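Local coordinates for RimK-related lysine biosynthesis protein (Thermococcus kodakarensis, PDB 5K2M) that binds ADP and magnesium in an ATP-grasp fold and probably acts as an ATP-dependent ligase of the LysX type in amino-acid biosynthesis, at residues A[94-98]-A[235-240]; A[170-176]-A[226-232]. One frame throughout, in Å; residues are numbered along the deposited sequence.

Contacts 1 and 2 meet at one antiparallel sheet of the ATP-grasp domain, their centres about 11 Å apart. In contact 2, strand 170-176 pairs with strand 226-232; the latter's other edge carries the next strand of the hairpin, on which contact 1 lays the extended loop 94-98. The two are stitched together by backbone bonds, Leu238 O to Phe231 N at 2.8 Å and Asn240 N to Asp229 O at 2.9 Å. ADP touches both: Asn240 of contact 1 holds its alpha-phosphate, whereas contact 2 supplies Asp171 for the ribose, Phe231 beside the adenine and Asp229 for the magnesium ion. Asn240 CG also packs on Phe231 CZ at 3.2 Å.

Contact 1: residues A[94-98]-A[235-240]; sequences VPVPE and KGLLVN. With ADP (adenosine-5'-diphosphate), chain O.
Val239 N donates to Pro95 O at 2.8 Å, a nearly straight bond (176° at the hydrogen) that fastens the extended proline-rich loop 94-98 to an outermost strand of the ATP-grasp sheet. The two backbones run almost at right angles, 95° apart end to end, and meet most closely at Val96 and Leu238. Around the bond, Leu238 CA makes a CA-H...O contact to the same Pro95 oxygen, and Val96 CA makes another to Val239 O. Pro97 CD approaches Val239 O to 3.2 Å, and Val96 CG1 is also close to it. Apolar groups close the rest: CG2 of Val94 meets CG2 of Val239 at 3.7 Å, while Pro97 and Leu238 run alongside in opposing senses, CD against CB. Helices 83-90 and 208-219 also pack on Val239. At the solvent-facing end, Lys235 NZ stands 4.3 Å from Glu98 OE2, too far for a salt bridge; the lysine pairs instead with Glu163, a residue of the ADP site. At the other end of the strand, Asn240 turns away from the loop. Its CG stands opposite the backbone N (chi1 169°), carrying the amide out to the alpha-phosphate. With Gln162 bonded to OD1, Asn240 ND2 donates to ADP O2A at 2.8 Å.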
ATOM      1  N   VAL A  94      11.863   0.300  55.007  1.00 46.27           N
ATOM      2  CA  VAL A  94      11.580  -0.541  56.155  1.00 45.83           C
ATOM      3  C   VAL A  94      12.598  -1.678  56.193  1.00 45.76           C
ATOM      4  O   VAL A  94      13.209  -1.993  55.174  1.00 44.91           O
ATOM      5  CB  VAL A  94      10.154  -1.120  56.088  1.00 46.10           C
ATOM      6  CG1 VAL A  94       9.131   0.004  56.152  1.00 47.99           C
ATOM      7  CG2 VAL A  94       9.944  -1.936  54.821  1.00 45.82           C
ATOM      8  N   PRO A  95      12.801  -2.292  57.369  1.00 47.31           N
ATOM      9  CA  PRO A  95      13.726  -3.426  57.385  1.00 47.58           C
ATOM     10  C   PRO A  95      13.126  -4.657  56.699  1.00 46.47           C
ATOM     11  O   PRO A  95      11.915  -4.890  56.776  1.00 47.21           O
ATOM     12  CB  PRO A  95      13.987  -3.669  58.879  1.00 48.54           C
ATOM     13  CG  PRO A  95      12.887  -2.968  59.610  1.00 49.43           C
ATOM     14  CD  PRO A  95      12.364  -1.888  58.717  1.00 47.87           C
ATOM     15  N   VAL A  96      13.983  -5.412  56.021  1.00 45.42           N
ATOM     16  CA  VAL A  96      13.588  -6.599  55.253  1.00 46.06           C
ATOM     17  C   VAL A  96      14.613  -7.707  55.498  1.00 44.98           C
ATOM     18  O   VAL A  96      15.734  -7.419  55.867  1.00 43.59           O
ATOM     19  CB  VAL A  96      13.551  -6.295  53.738  1.00 45.99           C
ATOM     20  CG1 VAL A  96      12.483  -5.251  53.425  1.00 45.75           C
ATOM     21  CG2 VAL A  96      14.918  -5.833  53.234  1.00 46.54           C
ATOM     22  N   PRO A  97      14.243  -8.973  55.281  1.00 44.24           N
ATOM     23  CA  PRO A  97      15.301  -9.961  55.360  1.00 45.00           C
ATOM     24  C   PRO A  97      16.381  -9.678  54.323  1.00 44.53           C
ATOM     25  O   PRO A  97      16.101  -9.107  53.265  1.00 43.89           O
ATOM     26  CB  PRO A  97      14.596 -11.278  55.031  1.00 44.52           C
ATOM     27  CG  PRO A  97      13.147 -11.015  55.258  1.00 44.89           C
ATOM     28  CD  PRO A  97      12.963  -9.575  54.885  1.00 45.13           C
ATOM     29  N   GLU A  98      17.605 -10.054  54.652  1.00 45.22           N
ATOM     30  CA  GLU A  98      18.701 -10.059  53.690  1.00 47.34           C
ATOM     31  C   GLU A  98      18.290 -10.830  52.458  1.00 42.28           C
ATOM     32  O   GLU A  98      17.771 -11.934  52.577  1.00 37.00           O
ATOM     33  CB  GLU A  98      19.920 -10.748  54.274  1.00 51.77           C
ATOM     34  CG  GLU A  98      21.198  -9.994  54.027  1.00 61.89           C
ATOM     35  CD  GLU A  98      21.505  -9.084  55.186  1.00 68.05           C
ATOM     36  OE1 GLU A  98      21.170  -7.879  55.091  1.00 73.83           O
ATOM     37  OE2 GLU A  98      22.042  -9.597  56.198  1.00 70.52           O
ATOM     38  N   LYS A 235      16.578  -9.903  65.290  1.00 57.29           N
ATOM     39  CA  LYS A 235      16.902  -8.504  64.976  1.00 56.90           C
ATOM     40  C   LYS A 235      15.655  -7.626  64.815  1.00 55.02           C
ATOM     41  O   LYS A 235      15.716  -6.565  64.207  1.00 55.43           O
ATOM     42  CB  LYS A 235      17.806  -8.412  63.731  1.00 58.33           C
ATOM     43  CG  LYS A 235      17.328  -9.177  62.503  1.00 60.13           C
ATOM     44  CD  LYS A 235      18.292  -9.003  61.341  1.00 62.02           C
ATOM     45  CE  LYS A 235      18.012 -10.013  60.233  1.00 61.35           C
ATOM     46  NZ  LYS A 235      18.794  -9.729  58.998  1.00 59.97           N
ATOM     47  N   GLY A 236      14.531  -8.058  65.381  1.00 53.08           N
ATOM     48  CA  GLY A 236      13.290  -7.301  65.294  1.00 52.60           C
ATOM     49  C   GLY A 236      12.455  -7.683  64.082  1.00 50.93           C
ATOM     50  O   GLY A 236      12.726  -8.681  63.395  1.00 49.63           O
ATOM     51  N   LEU A 237      11.445  -6.866  63.816  1.00 48.78           N
ATOM     52  CA  LEU A 237      10.488  -7.136  62.755  1.00 49.07           C
ATOM     53  C   LEU A 237      11.072  -6.839  61.371  1.00 45.66           C
ATOM     54  O   LEU A 237      11.801  -5.866  61.189  1.00 46.42           O
ATOM     55  CB  LEU A 237       9.210  -6.329  62.978  1.00 50.42           C
ATOM     56  CG  LEU A 237       8.503  -6.593  64.312  1.00 52.82           C
ATOM     57  CD1 LEU A 237       7.344  -5.620  64.481  1.00 54.65           C
ATOM     58  CD2 LEU A 237       8.019  -8.030  64.415  1.00 52.38           C
ATOM     59  N   LEU A 238      10.755  -7.698  60.409  1.00 42.77           N
ATOM     60  CA  LEU A 238      11.190  -7.522  59.025  1.00 42.73           C
ATOM     61  C   LEU A 238       9.982  -7.683  58.116  1.00 41.65           C
ATOM     62  O   LEU A 238       9.142  -8.563  58.344  1.00 41.98           O
ATOM     63  CB  LEU A 238      12.239  -8.577  58.641  1.00 42.20           C
ATOM     64  CG  LEU A 238      13.397  -8.813  59.613  1.00 43.73           C
ATOM     65  CD1 LEU A 238      14.032 -10.175  59.396  1.00 42.94           C
ATOM     66  CD2 LEU A 238      14.433  -7.700  59.494  1.00 45.50           C
ATOM     67  N   VAL A 239       9.910  -6.848  57.083  1.00 40.78           N
ATOM     68  CA  VAL A 239       8.858  -6.963  56.089  1.00 40.49           C
ATOM     69  C   VAL A 239       9.335  -7.927  55.016  1.00 40.58           C
ATOM     70  O   VAL A 239      10.406  -7.753  54.461  1.00 40.16           O
ATOM     71  CB  VAL A 239       8.510  -5.608  55.458  1.00 40.68           C
ATOM     72  CG1 VAL A 239       7.410  -5.784  54.416  1.00 41.57           C
ATOM     73  CG2 VAL A 239       8.076  -4.630  56.539  1.00 41.64           C
ATOM     74  N   ASN A 240       8.536  -8.947  54.740  1.00 39.86           N
ATOM     75  CA  ASN A 240       8.930  -9.996  53.820  1.00 39.78           C
ATOM     76  C   ASN A 240       8.371  -9.722  52.432  1.00 40.96           C
ATOM     77  O   ASN A 240       9.100  -9.704  51.434  1.00 41.52           O
ATOM     78  CB  ASN A 240       8.447 -11.355  54.320  1.00 38.71           C
ATOM     79  CG  ASN A 240       8.603 -12.442  53.272  1.00 40.70           C
ATOM     80  OD1 ASN A 240       9.664 -12.576  52.669  1.00 42.13           O
ATOM     81  ND2 ASN A 240       7.546 -13.211  53.040  1.00 38.71           N
TER
HETATM   82  PB  ADP O 301       4.100 -16.346  49.290  1.00 39.40           P
HETATM   83  O1B ADP O 301       3.297 -16.314  50.561  1.00 38.60           O
HETATM   84  O2B ADP O 301       4.103 -17.685  48.592  1.00 35.17           O
HETATM   85  O3B ADP O 301       3.821 -15.227  48.318  1.00 37.34           O
HETATM   86  PA  ADP O 301       6.213 -15.709  51.163  1.00 36.71           P
HETATM   87  O1A ADP O 301       5.184 -14.909  51.938  1.00 38.17           O
HETATM   88  O2A ADP O 301       7.530 -15.037  50.948  1.00 32.63           O
HETATM   89  O3A ADP O 301       5.647 -16.192  49.740  1.00 36.49           O
HETATM   90  O5' ADP O 301       6.482 -17.100  51.913  1.00 33.36           O
HETATM   91  C5' ADP O 301       5.426 -17.878  52.432  1.00 32.34           C
HETATM   92  C4' ADP O 301       5.701 -18.213  53.888  1.00 33.10           C
HETATM   93  O4' ADP O 301       6.922 -18.955  53.984  1.00 31.75           O
HETATM   94  C3' ADP O 301       5.853 -17.013  54.809  1.00 32.87           C
HETATM   95  O3' ADP O 301       4.591 -16.593  55.351  1.00 32.72           O
HETATM   96  C2' ADP O 301       6.785 -17.565  55.871  1.00 31.13           C
HETATM   97  O2' ADP O 301       6.084 -18.320  56.857  1.00 30.90           O
HETATM   98  C1' ADP O 301       7.667 -18.532  55.119  1.00 31.29           C
HETATM   99  N9  ADP O 301       8.895 -17.859  54.671  1.00 31.00           N
HETATM  100  C8  ADP O 301       9.080 -17.232  53.491  1.00 31.58           C
HETATM  101  N7  ADP O 301      10.312 -16.702  53.399  1.00 31.45           N
HETATM  102  C5  ADP O 301      10.931 -16.983  54.560  1.00 30.78           C
HETATM  103  C6  ADP O 301      12.257 -16.739  55.125  1.00 29.16           C
HETATM  104  N6  ADP O 301      13.185 -16.057  54.420  1.00 28.90           N
HETATM  105  N1  ADP O 301      12.501 -17.214  56.363  1.00 28.90           N
HETATM  106  C2  ADP O 301      11.587 -17.890  57.073  1.00 29.36           C
HETATM  107  N3  ADP O 301      10.360 -18.155  56.627  1.00 29.48           N
HETATM  108  C4  ADP O 301       9.989 -17.739  55.398  1.00 30.68           C

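Contact 2: residues A[170-176]-A[226-232]; sequences RDIRSYV and LAIDIFE. With MG (magnesium ion), chain Q; ADP (adenosine-5'-diphosphate), chain O; PO4 (phosphate ion), chain P.
Arg170 grips Glu232 side-on at one end of this antiparallel strand pair in the ATP-grasp sheet: NE reaches OE1 and NH2 reaches OE2, each at 2.9 Å. Both oxygens use their syn lone pairs, and the two flat groups lie only 9° from coplanar. Arg170 NH1 is bonded to Tyr188 OH. A water links Arg170 O to Glu232 N and OE1, tying this salt bridge to the backbone.

Farther along, Asp229 OD2 binds the magnesium ion at 2.0 Å; ADP O1A and O1B, O1 of a separate phosphate ion, a water and Glu241 complete the site. Asp229 OD1 takes a weak, bent bond from Arg173 NH1, part of a salt bridge. The Arg173 chain bends at chi2 (62°) and again at chi3, bringing one guanidinium face over Ala227 CB and NH1 also to O3 of the phosphate ion. Asp171 OD2 accepts the ribose O3' of ADP at 2.6 Å and is paired with Arg187. Six backbone bonds join the strands, two at each of the hydrogen-bonded pairs Ile172-Ile230, Ser174-Ile228 and Val176-Leu226. The side chains of these pairs share the face covered by helix 208-219, where Val176 CG2 meets Ile228 CD1 at 3.8 Å. Arg173, Tyr175, Ala227 and Asp229 point to the opposite face. Phe231 comes obliquely against the adenine, its CE2 3.5 Å from ADP C5, with Asp171 OD2 at the ring edge, 3.7 Å from CE1.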
ATOM      1  N   ARG A 170       5.667 -18.887  63.819  1.00 48.19           N
ATOM      2  CA  ARG A 170       4.584 -18.080  63.251  1.00 47.01           C
ATOM      3  C   ARG A 170       5.144 -16.904  62.476  1.00 45.95           C
ATOM      4  O   ARG A 170       6.298 -16.522  62.645  1.00 47.29           O
ATOM      5  CB  ARG A 170       3.697 -17.520  64.367  1.00 46.95           C
ATOM      6  CG  ARG A 170       4.413 -16.469  65.210  1.00 48.13           C
ATOM      7  CD  ARG A 170       3.710 -16.146  66.513  1.00 48.25           C
ATOM      8  NE  ARG A 170       4.320 -14.992  67.163  1.00 49.49           N
ATOM      9  CZ  ARG A 170       3.929 -14.482  68.332  1.00 51.90           C
ATOM     10  NH1 ARG A 170       2.918 -15.016  69.005  1.00 52.01           N
ATOM     11  NH2 ARG A 170       4.549 -13.423  68.835  1.00 52.96           N
ATOM     12  N   ASP A 171       4.304 -16.303  61.648  1.00 44.95           N
ATOM     13  CA  ASP A 171       4.610 -14.994  61.111  1.00 43.95           C
ATOM     14  C   ASP A 171       3.375 -14.117  61.231  1.00 43.18           C
ATOM     15  O   ASP A 171       2.388 -14.511  61.858  1.00 41.37           O
ATOM     16  CB  ASP A 171       5.186 -15.085  59.695  1.00 45.17           C
ATOM     17  CG  ASP A 171       4.140 -15.303  58.624  1.00 44.51           C
ATOM     18  OD1 ASP A 171       3.033 -15.784  58.915  1.00 43.92           O
ATOM     19  OD2 ASP A 171       4.454 -14.996  57.455  1.00 48.21           O
ATOM     20  N   ILE A 172       3.447 -12.919  60.665  1.00 43.31           N
ATOM     21  CA  ILE A 172       2.419 -11.899  60.895  1.00 42.84           C
ATOM     22  C   ILE A 172       1.860 -11.475  59.559  1.00 40.58           C
ATOM     23  O   ILE A 172       2.597 -11.291  58.601  1.00 39.61           O
ATOM     24  CB  ILE A 172       3.004 -10.674  61.638  1.00 43.90           C
ATOM     25  CG1 ILE A 172       3.373 -11.062  63.073  1.00 43.82           C
ATOM     26  CG2 ILE A 172       2.028  -9.488  61.629  1.00 43.88           C
ATOM     27  CD1 ILE A 172       4.444 -10.167  63.671  1.00 45.42           C
ATOM     28  N   ARG A 173       0.545 -11.346  59.505  1.00 41.31           N
ATOM     29  CA  ARG A 173      -0.133 -10.867  58.332  1.00 40.91           C
ATOM     30  C   ARG A 173      -0.964  -9.653  58.717  1.00 39.91           C
ATOM     31  O   ARG A 173      -1.892  -9.777  59.501  1.00 38.35           O
ATOM     32  CB  ARG A 173      -1.016 -11.982  57.791  1.00 43.15           C
ATOM     33  CG  ARG A 173      -2.023 -11.525  56.764  1.00 47.78           C
ATOM     34  CD  ARG A 173      -1.343 -10.944  55.534  1.00 51.12           C
ATOM     35  NE  ARG A 173      -2.149 -11.306  54.378  1.00 58.47           N
ATOM     36  CZ  ARG A 173      -1.772 -12.043  53.342  1.00 56.53           C
ATOM     37  NH1 ARG A 173      -0.539 -12.510  53.197  1.00 53.67           N
ATOM     38  NH2 ARG A 173      -2.667 -12.263  52.396  1.00 64.97           N
ATOM     39  N   SER A 174      -0.633  -8.490  58.158  1.00 39.20           N
ATOM     40  CA  SER A 174      -1.368  -7.262  58.433  1.00 40.20           C
ATOM     41  C   SER A 174      -1.984  -6.686  57.164  1.00 39.92           C
ATOM     42  O   SER A 174      -1.634  -7.085  56.049  1.00 39.02           O
ATOM     43  CB  SER A 174      -0.461  -6.223  59.094  1.00 41.29           C
ATOM     44  OG  SER A 174       0.585  -5.836  58.222  1.00 42.24           O
ATOM     45  N   TYR A 175      -2.910  -5.749  57.346  1.00 38.68           N
ATOM     46  CA  TYR A 175      -3.669  -5.176  56.247  1.00 37.53           C
ATOM     47  C   TYR A 175      -3.667  -3.667  56.373  1.00 39.47           C
ATOM     48  O   TYR A 175      -3.929  -3.142  57.450  1.00 39.49           O
ATOM     49  CB  TYR A 175      -5.096  -5.713  56.273  1.00 38.15           C
ATOM     50  CG  TYR A 175      -5.182  -7.201  56.058  1.00 38.34           C
ATOM     51  CD1 TYR A 175      -5.013  -8.091  57.122  1.00 37.88           C
ATOM     52  CD2 TYR A 175      -5.421  -7.721  54.793  1.00 38.00           C
ATOM     53  CE1 TYR A 175      -5.083  -9.460  56.925  1.00 39.09           C
ATOM     54  CE2 TYR A 175      -5.490  -9.089  54.584  1.00 38.74           C
ATOM     55  CZ  TYR A 175      -5.318  -9.951  55.645  1.00 38.00           C
ATOM     56  OH  TYR A 175      -5.393 -11.294  55.417  1.00 39.63           O
ATOM     57  N   VAL A 176      -3.341  -2.991  55.274  1.00 40.85           N
ATOM     58  CA  VAL A 176      -3.360  -1.551  55.179  1.00 41.76           C
ATOM     59  C   VAL A 176      -4.051  -1.174  53.883  1.00 43.13           C
ATOM     60  O   VAL A 176      -3.641  -1.588  52.789  1.00 38.28           O
ATOM     61  CB  VAL A 176      -1.946  -0.942  55.195  1.00 43.74           C
ATOM     62  CG1 VAL A 176      -2.005   0.580  55.071  1.00 44.37           C
ATOM     63  CG2 VAL A 176      -1.224  -1.318  56.480  1.00 44.08           C
ATOM     64  N   LEU A 226      -3.315  -3.468  50.590  1.00 38.62           N
ATOM     65  CA  LEU A 226      -2.234  -4.443  50.658  1.00 40.64           C
ATOM     66  C   LEU A 226      -2.333  -5.340  51.880  1.00 40.49           C
ATOM     67  O   LEU A 226      -2.574  -4.870  52.996  1.00 39.17           O
ATOM     68  CB  LEU A 226      -0.866  -3.737  50.661  1.00 41.19           C
ATOM     69  CG  LEU A 226      -0.418  -3.039  49.369  1.00 41.64           C
ATOM     70  CD1 LEU A 226       0.901  -2.316  49.604  1.00 42.62           C
ATOM     71  CD2 LEU A 226      -0.299  -4.002  48.191  1.00 42.11           C
ATOM     72  N   ALA A 227      -2.136  -6.638  51.653  1.00 40.62           N
ATOM     73  CA  ALA A 227      -1.863  -7.575  52.733  1.00 40.95           C
ATOM     74  C   ALA A 227      -0.365  -7.717  52.829  1.00 40.31           C
ATOM     75  O   ALA A 227       0.290  -8.095  51.869  1.00 40.06           O
ATOM     76  CB  ALA A 227      -2.502  -8.921  52.468  1.00 42.35           C
ATOM     77  N   ILE A 228       0.163  -7.416  54.000  1.00 39.80           N
ATOM     78  CA  ILE A 228       1.585  -7.363  54.220  1.00 40.59           C
ATOM     79  C   ILE A 228       1.993  -8.544  55.098  1.00 39.80           C
ATOM     80  O   ILE A 228       1.274  -8.884  56.037  1.00 39.41           O
ATOM     81  CB  ILE A 228       1.951  -6.026  54.886  1.00 42.97           C
ATOM     82  CG1 ILE A 228       1.424  -4.875  54.016  1.00 42.85           C
ATOM     83  CG2 ILE A 228       3.465  -5.928  55.088  1.00 44.30           C
ATOM     84  CD1 ILE A 228       1.308  -3.557  54.725  1.00 44.60           C
ATOM     85  N   ASP A 229       3.118  -9.180  54.757  1.00 38.99           N
ATOM     86  CA  ASP A 229       3.691 -10.288  55.541  1.00 40.56           C
ATOM     87  C   ASP A 229       4.927  -9.833  56.318  1.00 40.65           C
ATOM     88  O   ASP A 229       5.889  -9.360  55.719  1.00 39.62           O
ATOM     89  CB  ASP A 229       4.139 -11.429  54.636  1.00 41.41           C
ATOM     90  CG  ASP A 229       2.997 -12.072  53.868  1.00 43.20           C
ATOM     91  OD1 ASP A 229       1.932 -11.447  53.704  1.00 44.65           O
ATOM     92  OD2 ASP A 229       3.190 -13.219  53.406  1.00 45.05           O
ATOM     93  N   ILE A 230       4.913 -10.025  57.636  1.00 40.17           N
ATOM     94  CA  ILE A 230       5.992  -9.567  58.508  1.00 41.75           C
ATOM     95  C   ILE A 230       6.576 -10.754  59.297  1.00 42.35           C
ATOM     96  O   ILE A 230       5.841 -11.658  59.686  1.00 42.35           O
ATOM     97  CB  ILE A 230       5.474  -8.454  59.456  1.00 42.87           C
ATOM     98  CG1 ILE A 230       5.152  -7.189  58.651  1.00 44.42           C
ATOM     99  CG2 ILE A 230       6.485  -8.131  60.544  1.00 44.41           C
ATOM    100  CD1 ILE A 230       4.304  -6.166  59.388  1.00 45.51           C
ATOM    101  N   PHE A 231       7.896 -10.754  59.500  1.00 42.33           N
ATOM    102  CA  PHE A 231       8.568 -11.774  60.309  1.00 43.38           C
ATOM    103  C   PHE A 231       9.132 -11.189  61.593  1.00 45.39           C
ATOM    104  O   PHE A 231       9.746 -10.121  61.578  1.00 46.85           O
ATOM    105  CB  PHE A 231       9.768 -12.385  59.580  1.00 43.18           C
ATOM    106  CG  PHE A 231       9.449 -13.060  58.269  1.00 41.85           C
ATOM    107  CD1 PHE A 231       8.159 -13.412  57.914  1.00 40.10           C
ATOM    108  CD2 PHE A 231      10.490 -13.374  57.396  1.00 41.37           C
ATOM    109  CE1 PHE A 231       7.907 -14.050  56.723  1.00 40.98           C
ATOM    110  CE2 PHE A 231      10.245 -14.010  56.196  1.00 42.41           C
ATOM    111  CZ  PHE A 231       8.946 -14.351  55.856  1.00 42.03           C
ATOM    112  N   GLU A 232       8.943 -11.907  62.696  1.00 47.80           N
ATOM    113  CA  GLU A 232       9.683 -11.635  63.928  1.00 50.85           C
ATOM    114  C   GLU A 232      11.004 -12.386  63.857  1.00 52.86           C
ATOM    115  O   GLU A 232      11.029 -13.558  63.486  1.00 53.93           O
ATOM    116  CB  GLU A 232       8.896 -12.092  65.161  1.00 51.13           C
ATOM    117  CG  GLU A 232       7.564 -11.370  65.337  1.00 51.70           C
ATOM    118  CD  GLU A 232       6.571 -12.154  66.168  1.00 52.16           C
ATOM    119  OE1 GLU A 232       6.042 -13.178  65.676  1.00 51.78           O
ATOM    120  OE2 GLU A 232       6.310 -11.739  67.314  1.00 53.62           O
TER
HETATM  121 MG    MG Q 303       3.183 -14.533  51.878  1.00 37.02          MG
HETATM  122  PB  ADP O 301       4.100 -16.346  49.290  1.00 39.40           P
HETATM  123  O1B ADP O 301       3.297 -16.314  50.561  1.00 38.60           O
HETATM  124  O2B ADP O 301       4.103 -17.685  48.592  1.00 35.17           O
HETATM  125  O3B ADP O 301       3.821 -15.227  48.318  1.00 37.34           O
HETATM  126  PA  ADP O 301       6.213 -15.709  51.163  1.00 36.71           P
HETATM  127  O1A ADP O 301       5.184 -14.909  51.938  1.00 38.17           O
HETATM  128  O2A ADP O 301       7.530 -15.037  50.948  1.00 32.63           O
HETATM  129  O3A ADP O 301       5.647 -16.192  49.740  1.00 36.49           O
HETATM  130  O5' ADP O 301       6.482 -17.100  51.913  1.00 33.36           O
HETATM  131  C5' ADP O 301       5.426 -17.878  52.432  1.00 32.34           C
HETATM  132  C4' ADP O 301       5.701 -18.213  53.888  1.00 33.10           C
HETATM  133  O4' ADP O 301       6.922 -18.955  53.984  1.00 31.75           O
HETATM  134  C3' ADP O 301       5.853 -17.013  54.809  1.00 32.87           C
HETATM  135  O3' ADP O 301       4.591 -16.593  55.351  1.00 32.72           O
HETATM  136  C2' ADP O 301       6.785 -17.565  55.871  1.00 31.13           C
HETATM  137  O2' ADP O 301       6.084 -18.320  56.857  1.00 30.90           O
HETATM  138  C1' ADP O 301       7.667 -18.532  55.119  1.00 31.29           C
HETATM  139  N9  ADP O 301       8.895 -17.859  54.671  1.00 31.00           N
HETATM  140  C8  ADP O 301       9.080 -17.232  53.491  1.00 31.58           C
HETATM  141  N7  ADP O 301      10.312 -16.702  53.399  1.00 31.45           N
HETATM  142  C5  ADP O 301      10.931 -16.983  54.560  1.00 30.78           C
HETATM  143  C6  ADP O 301      12.257 -16.739  55.125  1.00 29.16           C
HETATM  144  N6  ADP O 301      13.185 -16.057  54.420  1.00 28.90           N
HETATM  145  N1  ADP O 301      12.501 -17.214  56.363  1.00 28.90           N
HETATM  146  C2  ADP O 301      11.587 -17.890  57.073  1.00 29.36           C
HETATM  147  N3  ADP O 301      10.360 -18.155  56.627  1.00 29.48           N
HETATM  148  C4  ADP O 301       9.989 -17.739  55.398  1.00 30.68           C
HETATM  149  P   PO4 P 302       0.291 -14.979  50.433  1.00 39.49           P
HETATM  150  O1  PO4 P 302       1.216 -14.865  51.622  1.00 40.05           O
HETATM  151  O2  PO4 P 302      -0.439 -16.314  50.420  1.00 43.35           O
HETATM  152  O3  PO4 P 302      -0.720 -13.863  50.529  1.00 43.04           O
HETATM  153  O4  PO4 P 302       1.069 -14.887  49.155  1.00 44.32           O
HETATM  154  O   HOH W   1       7.108 -13.911  63.182  1.00 49.97           O
HETATM  155  O   HOH W   2       2.833 -15.875  53.523  1.00 42.68           O